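Local coordinates for thiol-activated cytolysin (Desulfobulbus propionicus, PDB 6NAL), which probably forms large beta-barrel pores in target membranes, assembling from soluble monomers as other members of the cholesterol-dependent cytolysin family do, at residues A144-S149 with R242-K247; K171-I176 with E298-G303; V289-H294 with Q313-I318. All blocks are in the same frame, centred on the assembly; numbering follows the deposited sequence.

Contact 1 (A144-S149 with R242-K247); sequences ANFQYS and RQIFLK
Phe146 reaches over the strand next to it and puts the far end of its ring against Arg242 and Ile244. With CG turned beside the backbone N and anti to the carbonyl carbon (chi1 -76°), the ring is swung toward strand 232-250, and its outermost carbon does most of the touching: CZ of Phe146 lies 3.7 Å from CD1 of Ile244. The same methyl carbon of Ile244 is 4.1 Å from Phe146 CE2, and the two side chains meet at about a right angle, the terminal methyl coming obliquely to the CE2-CZ side of the ring. Strand 187-202 runs between the two segments and bonds to both, Gln147 pairing with Lys194 and Ile244 with Phe193. This is the antiparallel sheet that in cholesterol-dependent cytolysins forms the core of the pore-forming domain, and buried Phe146 crosses the intervening strand with its side chain. Arg242 meets the ring differently. Its chain runs extended from CG to NE, and NE approaches Phe146 CZ at 4.1 Å, close to the ring plane. Ring and guanidinium planes are 33° apart and meet edge to edge, not as a cation-pi stack over the face. The guanidinium is held elsewhere, NH1 bonding to Ser297 OG and Gly295 O. Just before the ring, Asn145 OD1 hydrogen-bonds Thr442 of the second subunit.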
loop_
_atom_site.group_PDB
_atom_site.type_symbol
_atom_site.label_atom_id
_atom_site.label_comp_id
_atom_site.label_asym_id
_atom_site.label_seq_id
_atom_site.Cartn_x
_atom_site.Cartn_y
_atom_site.Cartn_z
ATOM N N ALA A 144 -18.936 -32.612 -14.521
ATOM C CA ALA A 144 -17.843 -31.651 -14.446
ATOM C C ALA A 144 -17.433 -31.394 -12.992
ATOM O O ALA A 144 -18.267 -31.079 -12.137
ATOM C CB ALA A 144 -18.249 -30.352 -15.149
ATOM N N ASN A 145 -16.141 -31.585 -12.706
ATOM C CA ASN A 145 -15.589 -31.383 -11.364
ATOM C C ASN A 145 -14.170 -30.840 -11.562
ATOM O O ASN A 145 -13.235 -31.617 -11.806
ATOM C CB ASN A 145 -15.575 -32.663 -10.533
ATOM C CG ASN A 145 -14.820 -32.467 -9.208
ATOM O OD1 ASN A 145 -14.448 -31.329 -8.878
ATOM N ND2 ASN A 145 -14.589 -33.543 -8.450
ATOM N N PHE A 146 -14.012 -29.522 -11.447
ATOM C CA PHE A 146 -12.842 -28.856 -11.995
ATOM C C PHE A 146 -11.933 -28.368 -10.886
ATOM O O PHE A 146 -12.403 -27.964 -9.824
ATOM C CB PHE A 146 -13.239 -27.687 -12.903
ATOM C CG PHE A 146 -13.751 -28.105 -14.270
ATOM C CD1 PHE A 146 -12.921 -28.784 -15.178
ATOM C CD2 PHE A 146 -15.036 -27.802 -14.667
ATOM C CE1 PHE A 146 -13.385 -29.167 -16.442
ATOM C CE2 PHE A 146 -15.494 -28.181 -15.927
ATOM C CZ PHE A 146 -14.660 -28.847 -16.818
ATOM N N GLN A 147 -10.627 -28.473 -11.135
ATOM C CA GLN A 147 -9.645 -27.619 -10.478
ATOM C C GLN A 147 -9.613 -26.246 -11.152
ATOM O O GLN A 147 -9.747 -26.117 -12.368
ATOM C CB GLN A 147 -8.256 -28.247 -10.488
ATOM C CG GLN A 147 -7.185 -27.290 -9.999
ATOM C CD GLN A 147 -5.772 -27.733 -10.378
ATOM O OE1 GLN A 147 -5.561 -28.890 -10.772
ATOM N NE2 GLN A 147 -4.802 -26.824 -10.245
ATOM N N TYR A 148 -9.435 -25.209 -10.341
ATOM C CA TYR A 148 -9.641 -23.843 -10.769
ATOM C C TYR A 148 -8.345 -23.082 -10.561
ATOM O O TYR A 148 -7.652 -23.313 -9.583
ATOM C CB TYR A 148 -10.787 -23.238 -10.001
ATOM C CG TYR A 148 -11.110 -21.839 -10.399
ATOM C CD1 TYR A 148 -11.864 -21.580 -11.519
ATOM C CD2 TYR A 148 -10.695 -20.775 -9.627
ATOM C CE1 TYR A 148 -12.181 -20.289 -11.874
ATOM C CE2 TYR A 148 -10.993 -19.469 -9.985
ATOM C CZ TYR A 148 -11.751 -19.243 -11.096
ATOM O OH TYR A 148 -12.081 -17.969 -11.468
ATOM N N SER A 149 -7.974 -22.263 -11.545
ATOM C CA SER A 149 -6.782 -21.423 -11.448
ATOM C C SER A 149 -7.062 -20.106 -12.135
ATOM O O SER A 149 -7.669 -20.106 -13.202
ATOM C CB SER A 149 -5.533 -22.006 -12.127
ATOM O OG SER A 149 -5.206 -23.257 -11.567
ATOM N N ARG A 242 -9.723 -33.023 -19.414
ATOM C CA ARG A 242 -10.380 -31.922 -20.101
ATOM C C ARG A 242 -9.935 -30.608 -19.483
ATOM O O ARG A 242 -9.748 -30.506 -18.277
ATOM C CB ARG A 242 -11.900 -32.053 -19.962
ATOM C CG ARG A 242 -12.737 -30.925 -20.524
ATOM C CD ARG A 242 -14.232 -31.368 -20.407
ATOM N NE ARG A 242 -15.193 -30.305 -20.641
ATOM C CZ ARG A 242 -15.602 -29.918 -21.841
ATOM N NH1 ARG A 242 -15.109 -30.534 -22.898
ATOM N NH2 ARG A 242 -16.519 -28.953 -21.976
ATOM N N GLN A 243 -9.903 -29.574 -20.285
ATOM C CA GLN A 243 -9.287 -28.330 -19.886
ATOM C C GLN A 243 -10.039 -27.228 -20.610
ATOM O O GLN A 243 -10.310 -27.315 -21.805
ATOM C CB GLN A 243 -7.792 -28.372 -20.213
ATOM C CG GLN A 243 -6.923 -27.579 -19.319
ATOM C CD GLN A 243 -5.471 -28.014 -19.368
ATOM O OE1 GLN A 243 -4.760 -27.854 -18.386
ATOM N NE2 GLN A 243 -5.021 -28.545 -20.497
ATOM N N ILE A 244 -10.389 -26.212 -19.857
ATOM C CA ILE A 244 -11.013 -25.010 -20.364
ATOM C C ILE A 244 -10.172 -23.802 -19.949
ATOM O O ILE A 244 -9.843 -23.635 -18.766
ATOM C CB ILE A 244 -12.447 -24.866 -19.828
ATOM C CG1 ILE A 244 -13.203 -26.152 -20.181
ATOM C CG2 ILE A 244 -13.046 -23.610 -20.381
ATOM C CD1 ILE A 244 -14.498 -26.287 -19.438
ATOM N N PHE A 245 -9.869 -22.946 -20.911
ATOM C CA PHE A 245 -9.163 -21.699 -20.665
ATOM C C PHE A 245 -10.069 -20.549 -21.034
ATOM O O PHE A 245 -10.683 -20.587 -22.096
ATOM C CB PHE A 245 -7.891 -21.615 -21.511
ATOM C CG PHE A 245 -6.792 -22.489 -21.031
ATOM C CD1 PHE A 245 -6.646 -23.760 -21.514
ATOM C CD2 PHE A 245 -5.888 -22.023 -20.091
ATOM C CE1 PHE A 245 -5.603 -24.576 -21.072
ATOM C CE2 PHE A 245 -4.859 -22.821 -19.636
ATOM C CZ PHE A 245 -4.712 -24.095 -20.132
ATOM N N LEU A 246 -10.135 -19.528 -20.177
ATOM C CA LEU A 246 -10.808 -18.270 -20.482
ATOM C C LEU A 246 -9.809 -17.117 -20.430
ATOM O O LEU A 246 -9.237 -16.834 -19.379
ATOM C CB LEU A 246 -11.935 -17.993 -19.494
ATOM C CG LEU A 246 -13.238 -18.740 -19.700
ATOM C CD1 LEU A 246 -13.027 -20.024 -18.950
ATOM C CD2 LEU A 246 -14.362 -17.910 -19.205
ATOM N N LYS A 247 -9.656 -16.411 -21.534
ATOM C CA LYS A 247 -8.723 -15.303 -21.624
ATOM C C LYS A 247 -9.519 -14.011 -21.650
ATOM O O LYS A 247 -10.399 -13.840 -22.493
ATOM C CB LYS A 247 -7.852 -15.423 -22.872
ATOM C CG LYS A 247 -6.886 -14.278 -23.019
ATOM C CD LYS A 247 -5.915 -14.542 -24.187
ATOM C CE LYS A 247 -5.916 -13.370 -25.173
ATOM N NZ LYS A 247 -7.302 -13.146 -25.685
#

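Contact 2 (K171-I176 with E298-G303); sequences KQKLSI and EAVYNG
Lys173, near the end of helix 167-174, joins Glu298 through the one salt bridge between these segments, NZ to OE1 at 3.1 Å. The ammonium comes down on the carboxylate from above its plane, 54° out of it, and the two side chains cross at about a right angle. Glu298 stretches out to the lysine, extended beyond CG, while its OE1 also takes a weak hydrogen bond from the hydroxyl of Tyr169, one turn earlier on the helix. Two groups of the same helix thus converge on a single carboxylate oxygen at the surface. In chain order the helix falls between strands 147-152 and 187-202, a region that probably corresponds to the first of the two membrane-inserting helical bundles of cholesterol-dependent cytolysins; it packs against strands 232-250 and 287-294. Strand 299-305 would then be the short edge strand that pairs with 287-294 in the soluble form, here through backbone bonds such as Ala299 with Val293, and this contact ties helix 167-174 to it. The apolar part is carried by Val300. The lysine chain bends at chi2 (-82°) and then runs straight, which lays its methylenes across the valine: CD of Lys173 sits 3.8 Å from CG1 of Val300, and CB of the lysine is 4.2 Å from that same methyl, so the stem packs on it while the charged end passes on to Glu298. Beside this, Leu174 turns inward to pack on Val292 and Phe245, while Asn302 OD1 hydrogen-bonds Ser290 OG.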
loop_
_atom_site.group_PDB
_atom_site.type_symbol
_atom_site.label_atom_id
_atom_site.label_comp_id
_atom_site.label_asym_id
_atom_site.label_seq_id
_atom_site.Cartn_x
_atom_site.Cartn_y
_atom_site.Cartn_z
ATOM N N LYS A 171 -1.019 -20.588 -27.778
ATOM C CA LYS A 171 -0.746 -19.437 -28.634
ATOM C C LYS A 171 -1.534 -19.536 -29.929
ATOM O O LYS A 171 -2.093 -18.525 -30.399
ATOM C CB LYS A 171 0.771 -19.300 -28.874
ATOM C CG LYS A 171 1.418 -18.471 -27.703
ATOM C CD LYS A 171 2.720 -17.784 -28.150
ATOM C CE LYS A 171 3.735 -18.794 -28.660
ATOM N NZ LYS A 171 4.942 -18.141 -29.259
ATOM N N GLN A 172 -1.561 -20.736 -30.534
ATOM C CA GLN A 172 -2.406 -20.965 -31.698
ATOM C C GLN A 172 -3.847 -20.561 -31.414
ATOM O O GLN A 172 -4.412 -19.694 -32.092
ATOM C CB GLN A 172 -2.360 -22.436 -32.157
ATOM C CG GLN A 172 -3.094 -22.678 -33.489
ATOM C CD GLN A 172 -4.008 -23.919 -33.485
ATOM O OE1 GLN A 172 -3.868 -24.811 -32.635
ATOM N NE2 GLN A 172 -4.945 -23.978 -34.448
ATOM N N LYS A 173 -4.465 -21.191 -30.418
ATOM C CA LYS A 173 -5.918 -21.162 -30.293
ATOM C C LYS A 173 -6.419 -19.854 -29.671
ATOM O O LYS A 173 -7.346 -19.221 -30.196
ATOM C CB LYS A 173 -6.371 -22.376 -29.475
ATOM C CG LYS A 173 -6.000 -23.761 -30.060
ATOM C CD LYS A 173 -6.984 -24.253 -31.148
ATOM C CE LYS A 173 -6.613 -25.635 -31.699
ATOM N NZ LYS A 173 -7.706 -26.246 -32.537
ATOM N N LEU A 174 -5.821 -19.427 -28.554
ATOM C CA LEU A 174 -6.264 -18.201 -27.889
ATOM C C LEU A 174 -5.657 -16.953 -28.500
ATOM O O LEU A 174 -5.978 -15.844 -28.049
ATOM C CB LEU A 174 -5.897 -18.199 -26.403
ATOM C CG LEU A 174 -6.762 -19.045 -25.480
ATOM C CD1 LEU A 174 -6.275 -18.982 -24.056
ATOM C CD2 LEU A 174 -8.223 -18.633 -25.575
ATOM N N SER A 175 -4.756 -17.106 -29.468
ATOM C CA SER A 175 -4.059 -15.977 -30.077
ATOM C C SER A 175 -3.483 -15.048 -28.998
ATOM O O SER A 175 -3.957 -13.939 -28.734
ATOM C CB SER A 175 -5.009 -15.255 -31.032
ATOM O OG SER A 175 -4.290 -14.541 -32.018
ATOM N N ILE A 176 -2.439 -15.583 -28.371
ATOM C CA ILE A 176 -1.679 -14.936 -27.315
ATOM C C ILE A 176 -0.394 -14.401 -27.938
ATOM O O ILE A 176 0.441 -15.177 -28.407
ATOM C CB ILE A 176 -1.357 -15.932 -26.188
ATOM C CG1 ILE A 176 -2.643 -16.473 -25.570
ATOM C CG2 ILE A 176 -0.406 -15.273 -25.199
ATOM C CD1 ILE A 176 -3.052 -15.752 -24.377
ATOM N N GLU A 298 -14.169 -30.321 -28.440
ATOM C CA GLU A 298 -13.036 -29.468 -28.744
ATOM C C GLU A 298 -13.666 -28.248 -29.359
ATOM O O GLU A 298 -14.413 -28.387 -30.320
ATOM C CB GLU A 298 -11.979 -30.016 -29.699
ATOM C CG GLU A 298 -10.820 -28.971 -29.854
ATOM C CD GLU A 298 -9.857 -29.227 -31.031
ATOM O OE1 GLU A 298 -8.662 -28.778 -30.957
ATOM O OE2 GLU A 298 -10.311 -29.831 -32.043
ATOM N N ALA A 299 -13.440 -27.073 -28.768
ATOM C CA ALA A 299 -14.039 -25.854 -29.303
ATOM C C ALA A 299 -13.152 -24.670 -28.997
ATOM O O ALA A 299 -12.390 -24.690 -28.032
ATOM C CB ALA A 299 -15.431 -25.585 -28.722
ATOM N N VAL A 300 -13.229 -23.635 -29.832
ATOM C CA VAL A 300 -12.706 -22.323 -29.461
ATOM C C VAL A 300 -13.760 -21.300 -29.809
ATOM O O VAL A 300 -14.459 -21.451 -30.813
ATOM C CB VAL A 300 -11.348 -21.926 -30.096
ATOM C CG1 VAL A 300 -10.418 -23.174 -30.028
ATOM C CG2 VAL A 300 -11.482 -21.473 -31.441
ATOM N N TYR A 301 -13.881 -20.271 -28.959
ATOM C CA TYR A 301 -14.766 -19.132 -29.176
ATOM C C TYR A 301 -13.986 -17.823 -28.995
ATOM O O TYR A 301 -13.103 -17.730 -28.140
ATOM C CB TYR A 301 -15.944 -19.136 -28.189
ATOM C CG TYR A 301 -16.646 -20.463 -27.973
ATOM C CD1 TYR A 301 -16.042 -21.444 -27.241
ATOM C CD2 TYR A 301 -17.922 -20.714 -28.487
ATOM C CE1 TYR A 301 -16.661 -22.597 -26.988
ATOM C CE2 TYR A 301 -18.552 -21.906 -28.274
ATOM C CZ TYR A 301 -17.903 -22.840 -27.509
ATOM O OH TYR A 301 -18.388 -24.076 -27.230
ATOM N N ASN A 302 -14.363 -16.798 -29.750
ATOM C CA ASN A 302 -13.712 -15.496 -29.731
ATOM C C ASN A 302 -14.804 -14.447 -29.798
ATOM O O ASN A 302 -15.911 -14.719 -30.259
ATOM C CB ASN A 302 -12.757 -15.313 -30.918
ATOM C CG ASN A 302 -11.554 -16.233 -30.860
ATOM O OD1 ASN A 302 -10.795 -16.207 -29.890
ATOM N ND2 ASN A 302 -11.358 -17.049 -31.912
ATOM N N GLY A 303 -14.513 -13.250 -29.319
ATOM C CA GLY A 303 -15.432 -12.152 -29.552
ATOM C C GLY A 303 -16.666 -12.122 -28.692
ATOM O O GLY A 303 -17.629 -11.425 -29.028
#

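Contact 3 (V289-H294 with Q313-I318); sequences VSIVVH and QKINRI
Ile315 and Ile318, side chains on the inner flank of helix 309-320, pack on Val289, Ile291 and Val293, which alternate along strand 287-294 and all face the helix. The contact between the segments is wholly apolar and buried. Ile315 is shared by two strand residues: its CG1 lies 3.7 Å from CD1 of Ile291, and its CD1 sits 4.1 Å from CG1 of Val289. Ile291 reaches that far because CG1 is set anti to the carbonyl carbon and CD1 continues outward in an extended chain (chi2 178°). Further along, the branch methyls do the work, CG2 of Val293 against CG2 of Ile318 at 3.5 Å, a tight fit for two carbons. The side chains meet at slanting angles throughout, although the helix itself runs nearly along the strand, 22° between directions, with the axes 11.1 Å apart. The helix satisfies its backbone internally, Ile318 N bonding to Lys314 O, and the strand by pairing with its two neighbours, Val292 with Phe245 and Ile291 with Tyr301. At the end of the segment Ile318 O receives a weak hydrogen bond from Arg242 NH2. Val292, between the helix-facing residues, points the other way, to Leu170, Lys173 and Leu174 of helix 167-174. The result is a sheet strand sandwiched between helices, in the order strand, edge strand, helix along the chain. The arrangement resembles that of cholesterol-dependent cytolysins, in which the edge strand and following helix move away so that a neighbouring subunit can pair with this strand, as probably here.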
loop_
_atom_site.group_PDB
_atom_site.type_symbol
_atom_site.label_atom_id
_atom_site.label_comp_id
_atom_site.label_asym_id
_atom_site.label_seq_id
_atom_site.Cartn_x
_atom_site.Cartn_y
_atom_site.Cartn_z
ATOM N N VAL A 289 -13.558 -11.533 -24.417
ATOM C CA VAL A 289 -13.446 -12.893 -23.895
ATOM C C VAL A 289 -13.077 -13.850 -25.024
ATOM O O VAL A 289 -13.613 -13.764 -26.132
ATOM C CB VAL A 289 -14.754 -13.344 -23.217
ATOM C CG1 VAL A 289 -14.537 -14.677 -22.515
ATOM C CG2 VAL A 289 -15.269 -12.281 -22.272
ATOM N N SER A 290 -12.153 -14.754 -24.739
ATOM C CA SER A 290 -11.773 -15.823 -25.646
ATOM C C SER A 290 -11.766 -17.094 -24.837
ATOM O O SER A 290 -11.417 -17.066 -23.668
ATOM C CB SER A 290 -10.423 -15.604 -26.246
ATOM O OG SER A 290 -10.514 -14.512 -27.127
ATOM N N ILE A 291 -12.127 -18.199 -25.468
ATOM C CA ILE A 291 -12.261 -19.475 -24.779
ATOM C C ILE A 291 -11.774 -20.607 -25.655
ATOM O O ILE A 291 -12.101 -20.694 -26.842
ATOM C CB ILE A 291 -13.711 -19.756 -24.375
ATOM C CG1 ILE A 291 -14.200 -18.636 -23.481
ATOM C CG2 ILE A 291 -13.782 -21.072 -23.723
ATOM C CD1 ILE A 291 -15.634 -18.838 -23.092
ATOM N N VAL A 292 -11.041 -21.508 -25.048
ATOM C CA VAL A 292 -10.626 -22.711 -25.719
ATOM C C VAL A 292 -10.969 -23.889 -24.823
ATOM O O VAL A 292 -10.723 -23.872 -23.610
ATOM C CB VAL A 292 -9.127 -22.683 -26.085
ATOM C CG1 VAL A 292 -8.338 -22.433 -24.898
ATOM C CG2 VAL A 292 -8.691 -23.986 -26.686
ATOM N N VAL A 293 -11.527 -24.920 -25.441
ATOM C CA VAL A 293 -11.954 -26.118 -24.755
ATOM C C VAL A 293 -11.224 -27.303 -25.395
ATOM O O VAL A 293 -11.246 -27.462 -26.616
ATOM C CB VAL A 293 -13.482 -26.281 -24.839
ATOM C CG1 VAL A 293 -13.856 -27.700 -24.362
ATOM C CG2 VAL A 293 -14.226 -25.178 -24.028
ATOM N N HIS A 294 -10.623 -28.152 -24.575
ATOM C CA HIS A 294 -9.673 -29.164 -25.045
ATOM C C HIS A 294 -9.923 -30.444 -24.251
ATOM O O HIS A 294 -9.927 -30.411 -23.015
ATOM C CB HIS A 294 -8.245 -28.614 -24.870
ATOM C CG HIS A 294 -7.162 -29.522 -25.353
ATOM N ND1 HIS A 294 -5.942 -29.632 -24.714
ATOM C CD2 HIS A 294 -7.109 -30.346 -26.415
ATOM C CE1 HIS A 294 -5.196 -30.510 -25.352
ATOM N NE2 HIS A 294 -5.886 -30.969 -26.380
ATOM N N GLN A 313 -24.579 -16.941 -20.206
ATOM C CA GLN A 313 -25.116 -18.287 -20.072
ATOM C C GLN A 313 -24.487 -19.267 -21.085
ATOM O O GLN A 313 -24.338 -20.466 -20.798
ATOM C CB GLN A 313 -26.643 -18.207 -20.180
ATOM C CG GLN A 313 -27.326 -19.581 -20.222
ATOM C CD GLN A 313 -28.803 -19.511 -20.627
ATOM O OE1 GLN A 313 -29.202 -20.246 -21.531
ATOM N NE2 GLN A 313 -29.597 -18.594 -20.011
ATOM N N LYS A 314 -24.082 -18.809 -22.269
ATOM C CA LYS A 314 -23.341 -19.741 -23.109
ATOM C C LYS A 314 -22.015 -20.130 -22.461
ATOM O O LYS A 314 -21.552 -21.260 -22.625
ATOM C CB LYS A 314 -23.083 -19.174 -24.510
ATOM C CG LYS A 314 -22.322 -20.212 -25.398
ATOM C CD LYS A 314 -22.577 -20.102 -26.902
ATOM C CE LYS A 314 -21.888 -18.888 -27.514
ATOM N NZ LYS A 314 -22.760 -18.219 -28.556
ATOM N N ILE A 315 -21.376 -19.229 -21.721
ATOM C CA ILE A 315 -20.086 -19.586 -21.118
ATOM C C ILE A 315 -20.282 -20.593 -20.001
ATOM O O ILE A 315 -19.564 -21.599 -19.905
ATOM C CB ILE A 315 -19.339 -18.334 -20.629
ATOM C CG1 ILE A 315 -18.859 -17.544 -21.847
ATOM C CG2 ILE A 315 -18.198 -18.762 -19.765
ATOM C CD1 ILE A 315 -18.179 -16.303 -21.560
ATOM N N ASN A 316 -21.269 -20.343 -19.143
ATOM C CA ASN A 316 -21.503 -21.214 -18.000
ATOM C C ASN A 316 -21.897 -22.575 -18.455
ATOM O O ASN A 316 -21.625 -23.567 -17.790
ATOM C CB ASN A 316 -22.592 -20.642 -17.109
ATOM C CG ASN A 316 -22.058 -19.527 -16.281
ATOM O OD1 ASN A 316 -20.905 -19.597 -15.851
ATOM N ND2 ASN A 316 -22.838 -18.487 -16.083
ATOM N N ARG A 317 -22.518 -22.647 -19.601
ATOM C CA ARG A 317 -22.861 -23.952 -20.111
ATOM C C ARG A 317 -21.645 -24.703 -20.591
ATOM O O ARG A 317 -21.481 -25.891 -20.279
ATOM C CB ARG A 317 -23.854 -23.811 -21.232
ATOM C CG ARG A 317 -24.687 -25.208 -21.410
ATOM C CD ARG A 317 -25.540 -24.828 -22.574
ATOM N NE ARG A 317 -25.974 -23.396 -22.532
ATOM C CZ ARG A 317 -25.964 -22.503 -23.500
ATOM N NH1 ARG A 317 -25.774 -22.928 -24.708
ATOM N NH2 ARG A 317 -26.281 -21.259 -23.113
ATOM N N ILE A 318 -20.825 -24.045 -21.426
ATOM C CA ILE A 318 -19.546 -24.622 -21.808
ATOM C C ILE A 318 -18.798 -25.122 -20.588
ATOM O O ILE A 318 -18.154 -26.170 -20.643
ATOM C CB ILE A 318 -18.694 -23.613 -22.583
ATOM C CG1 ILE A 318 -19.332 -23.258 -23.920
ATOM C CG2 ILE A 318 -17.321 -24.230 -22.771
ATOM C CD1 ILE A 318 -18.919 -21.859 -24.390
#

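Overall arrangement
The three contacts sit on one sheet, with strands 232-250, 287-294 and 299-305 running side by side through it. Contacts 1 and 3 are closest, their centres about 10 Å apart, and a probable hydrogen bond from Gln243 N to His294 O (2.9 Å) joins them. Contacts 2 and 3 have centres about 11 Å apart and share the edge pair, Ala299 O lying 2.7 Å from Val293 N. Contact 2 lies on one face of the sheet and contact 3 on the other; from the edge strand Tyr301 CZ comes within 3.4 Å of Ile318 CD1. Contacts 1 and 2, about 15 Å between centres, meet where Phe245 CB packs on Leu174 CD1 (4.0 Å).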